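Local coordinates for protein 433aa long hypothetical phosphoribosylglycinamide formyl transferase (Pyrococcus horikoshii, PDB 2DWC) that belongs to the ATP-grasp family, with a PurT-type C-terminal region, and binds adenosine-5'-diphosphate in a pocket, at residues V2-E10 with H218-V226. Sequence-based numbering, arbitrary orientation.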
loop_
_atom_site.group_PDB
_atom_site.type_symbol
_atom_site.label_atom_id
_atom_site.label_comp_id
_atom_site.label_asym_id
_atom_site.label_seq_id
_atom_site.Cartn_x
_atom_site.Cartn_y
_atom_site.Cartn_z
ATOM N N VAL B 2 -15.688 14.795 24.413
ATOM C CA VAL B 2 -16.394 14.292 23.194
ATOM C C VAL B 2 -15.613 14.577 21.896
ATOM O O VAL B 2 -14.708 15.423 21.851
ATOM C CB VAL B 2 -17.837 14.902 23.051
ATOM C CG1 VAL B 2 -18.601 14.675 24.396
ATOM C CG2 VAL B 2 -17.782 16.373 22.722
ATOM N N VAL B 3 -15.973 13.841 20.848
ATOM C CA VAL B 3 -15.349 13.995 19.517
ATOM C C VAL B 3 -15.632 15.389 18.954
ATOM O O VAL B 3 -16.802 15.802 18.845
ATOM C CB VAL B 3 -15.926 12.930 18.555
ATOM C CG1 VAL B 3 -15.501 13.209 17.119
ATOM C CG2 VAL B 3 -15.531 11.533 18.999
ATOM N N MET B 4 -14.582 16.118 18.566
ATOM C CA MET B 4 -14.759 17.476 18.081
ATOM C C MET B 4 -14.931 17.623 16.593
ATOM O O MET B 4 -15.234 18.730 16.153
ATOM C CB MET B 4 -13.604 18.376 18.551
ATOM C CG MET B 4 -12.252 18.013 17.903
ATOM S SD MET B 4 -11.040 19.247 18.554
ATOM C CE MET B 4 -10.911 18.630 20.231
ATOM N N ILE B 5 -14.729 16.544 15.800
ATOM C CA ILE B 5 -14.945 16.675 14.368
ATOM C C ILE B 5 -16.313 16.023 14.027
ATOM O O ILE B 5 -17.018 15.590 14.914
ATOM C CB ILE B 5 -13.859 15.970 13.529
ATOM C CG1 ILE B 5 -13.810 14.465 13.842
ATOM C CG2 ILE B 5 -12.466 16.577 13.864
ATOM C CD1 ILE B 5 -13.058 13.640 12.703
ATOM N N LYS B 6 -16.683 16.008 12.756
ATOM C CA LYS B 6 -17.945 15.407 12.360
ATOM C C LYS B 6 -17.747 14.535 11.133
ATOM O O LYS B 6 -16.650 14.447 10.563
ATOM C CB LYS B 6 -18.961 16.479 12.044
ATOM C CG LYS B 6 -18.485 17.418 10.939
ATOM C CD LYS B 6 -19.374 18.658 10.894
ATOM C CE LYS B 6 -18.790 19.716 9.976
ATOM N NZ LYS B 6 -18.715 19.189 8.589
ATOM N N LEU B 7 -18.822 13.873 10.731
ATOM C CA LEU B 7 -18.788 13.004 9.544
ATOM C C LEU B 7 -18.319 13.852 8.357
ATOM O O LEU B 7 -18.812 14.991 8.105
ATOM C CB LEU B 7 -20.220 12.438 9.301
ATOM C CG LEU B 7 -20.440 11.627 8.008
ATOM C CD1 LEU B 7 -19.796 10.275 8.077
ATOM C CD2 LEU B 7 -21.952 11.442 7.803
ATOM N N ARG B 8 -17.346 13.300 7.618
ATOM C CA ARG B 8 -16.716 13.964 6.483
ATOM C C ARG B 8 -17.163 13.435 5.130
ATOM O O ARG B 8 -17.135 12.226 4.893
ATOM C CB ARG B 8 -15.180 13.779 6.607
ATOM C CG ARG B 8 -14.437 14.327 5.430
ATOM C CD ARG B 8 -12.913 14.146 5.673
ATOM N NE ARG B 8 -12.435 15.111 6.691
ATOM C CZ ARG B 8 -12.201 16.404 6.443
ATOM N NH1 ARG B 8 -12.385 16.937 5.208
ATOM N NH2 ARG B 8 -11.807 17.176 7.441
ATOM N N ASP B 9 -17.545 14.349 4.260
ATOM C CA ASP B 9 -18.000 13.983 2.922
ATOM C C ASP B 9 -17.039 14.495 1.866
ATOM O O ASP B 9 -17.227 14.223 0.686
ATOM C CB ASP B 9 -19.366 14.650 2.669
ATOM C CG ASP B 9 -20.001 14.234 1.353
ATOM O OD1 ASP B 9 -20.219 13.023 1.164
ATOM O OD2 ASP B 9 -20.290 15.126 0.522
ATOM N N GLU B 10 -15.989 15.207 2.278
ATOM C CA GLU B 10 -15.123 15.826 1.279
ATOM C C GLU B 10 -13.656 15.737 1.658
ATOM O O GLU B 10 -13.328 15.655 2.839
ATOM C CB GLU B 10 -15.512 17.336 1.162
ATOM C CG GLU B 10 -14.694 18.217 0.243
ATOM C CD GLU B 10 -13.478 18.878 0.935
ATOM O OE1 GLU B 10 -13.352 18.796 2.167
ATOM O OE2 GLU B 10 -12.655 19.486 0.225
ATOM N N HIS B 218 -15.929 4.884 14.675
ATOM C CA HIS B 218 -15.937 5.782 13.507
ATOM C C HIS B 218 -17.387 6.193 13.251
ATOM O O HIS B 218 -18.301 5.631 13.852
ATOM C CB HIS B 218 -15.406 4.995 12.280
ATOM C CG HIS B 218 -16.256 3.798 11.933
ATOM N ND1 HIS B 218 -17.273 3.841 11.001
ATOM C CD2 HIS B 218 -16.221 2.523 12.389
ATOM C CE1 HIS B 218 -17.815 2.637 10.887
ATOM N NE2 HIS B 218 -17.193 1.820 11.717
ATOM N N PHE B 219 -17.576 7.173 12.368
ATOM C CA PHE B 219 -18.923 7.630 12.016
ATOM C C PHE B 219 -19.562 6.679 11.028
ATOM O O PHE B 219 -18.891 6.112 10.147
ATOM C CB PHE B 219 -18.883 9.000 11.328
ATOM C CG PHE B 219 -18.593 10.148 12.269
ATOM C CD1 PHE B 219 -19.465 10.444 13.330
ATOM C CD2 PHE B 219 -17.410 10.887 12.139
ATOM C CE1 PHE B 219 -19.161 11.451 14.253
ATOM C CE2 PHE B 219 -17.094 11.897 13.062
ATOM C CZ PHE B 219 -17.984 12.177 14.130
ATOM N N ASP B 220 -20.866 6.487 11.186
ATOM C CA ASP B 220 -21.618 5.695 10.224
ATOM C C ASP B 220 -22.198 6.689 9.243
ATOM O O ASP B 220 -22.039 7.913 9.378
ATOM C CB ASP B 220 -22.731 4.850 10.900
ATOM C CG ASP B 220 -23.820 5.692 11.600
ATOM O OD1 ASP B 220 -23.992 6.903 11.320
ATOM O OD2 ASP B 220 -24.545 5.104 12.437
ATOM N N GLU B 221 -22.887 6.177 8.224
ATOM C CA GLU B 221 -23.427 7.047 7.206
ATOM C C GLU B 221 -24.412 8.087 7.713
ATOM O O GLU B 221 -24.606 9.122 7.075
ATOM C CB GLU B 221 -24.066 6.188 6.098
ATOM C CG GLU B 221 -23.995 6.800 4.740
ATOM C CD GLU B 221 -24.506 5.867 3.639
ATOM O OE1 GLU B 221 -24.647 4.647 3.890
ATOM O OE2 GLU B 221 -24.756 6.360 2.519
ATOM N N ASN B 222 -25.036 7.819 8.858
ATOM C CA ASN B 222 -25.991 8.759 9.442
ATOM C C ASN B 222 -25.339 9.825 10.299
ATOM O O ASN B 222 -26.018 10.698 10.823
ATOM C CB ASN B 222 -27.026 8.034 10.303
ATOM C CG ASN B 222 -27.766 6.980 9.536
ATOM O OD1 ASN B 222 -28.233 7.228 8.416
ATOM N ND2 ASN B 222 -27.888 5.788 10.125
ATOM N N GLY B 223 -24.029 9.758 10.469
ATOM C CA GLY B 223 -23.400 10.784 11.274
ATOM C C GLY B 223 -23.236 10.425 12.734
ATOM O O GLY B 223 -22.795 11.253 13.501
ATOM N N GLU B 224 -23.619 9.216 13.131
ATOM C CA GLU B 224 -23.433 8.809 14.532
ATOM C C GLU B 224 -22.216 7.921 14.647
ATOM O O GLU B 224 -21.790 7.319 13.682
ATOM C CB GLU B 224 -24.643 8.046 15.031
ATOM C CG GLU B 224 -25.849 8.925 14.958
ATOM C CD GLU B 224 -27.103 8.216 15.367
ATOM O OE1 GLU B 224 -27.156 6.964 15.246
ATOM O OE2 GLU B 224 -28.032 8.934 15.798
ATOM N N ILE B 225 -21.687 7.810 15.848
ATOM C CA ILE B 225 -20.524 6.966 16.028
ATOM C C ILE B 225 -20.892 5.506 16.267
ATOM O O ILE B 225 -21.801 5.197 17.062
ATOM C CB ILE B 225 -19.677 7.491 17.181
ATOM C CG1 ILE B 225 -19.243 8.919 16.849
ATOM C CG2 ILE B 225 -18.476 6.546 17.442
ATOM C CD1 ILE B 225 -18.551 9.583 18.014
ATOM N N VAL B 226 -20.237 4.613 15.527
ATOM C CA VAL B 226 -20.431 3.170 15.721
ATOM C C VAL B 226 -19.075 2.497 15.931
ATOM O O VAL B 226 -18.021 3.129 15.740
ATOM C CB VAL B 226 -21.135 2.503 14.496
ATOM C CG1 VAL B 226 -22.510 3.079 14.327
ATOM C CG2 VAL B 226 -20.340 2.737 13.228
#
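Asp220, whose carbonyl O touches Leu7 CD1 across this contact, has its carboxylate oxygen OD1 gripped by two backbone amides: Glu224 N at 3.0 Å, from above the carboxylate plane, and, more weakly, Asn222 N. The bonds brace a β-hairpin tip, a type I turn with a G1 bulge at Gly223 (phi 94°), which joins strands 209-219 and 225-238 of the ATP-grasp domain. The N-terminal segment 2-10 drapes over this tip without regular structure, meeting it through van der Waals contacts. Its backbone crosses the Phe219 ring: Leu7 N lies 3.5 Å above one face, nearer the CD2-CE2 side than the ring centre, while Ile5 O sits at the edge, 3.6 Å from Phe219 CZ. The Leu7 and Phe219 side chains run alongside each other, pointing opposite ways. Leu7 CG, anti to the backbone N (chi1 173°), lies toward the turn; there CD1 packs on Phe219 CB at 3.6 Å, while CD2 reaches Glu221 O and Gly223 N. Leu273 also touches Val3, Ile5 and Phe219, and Val363 of the second subunit packs on Leu7 and Glu221. At the hairpin's returning strand, Val3 CG2 meets the terminal methyl CD1 of Ile225 at 3.7 Å.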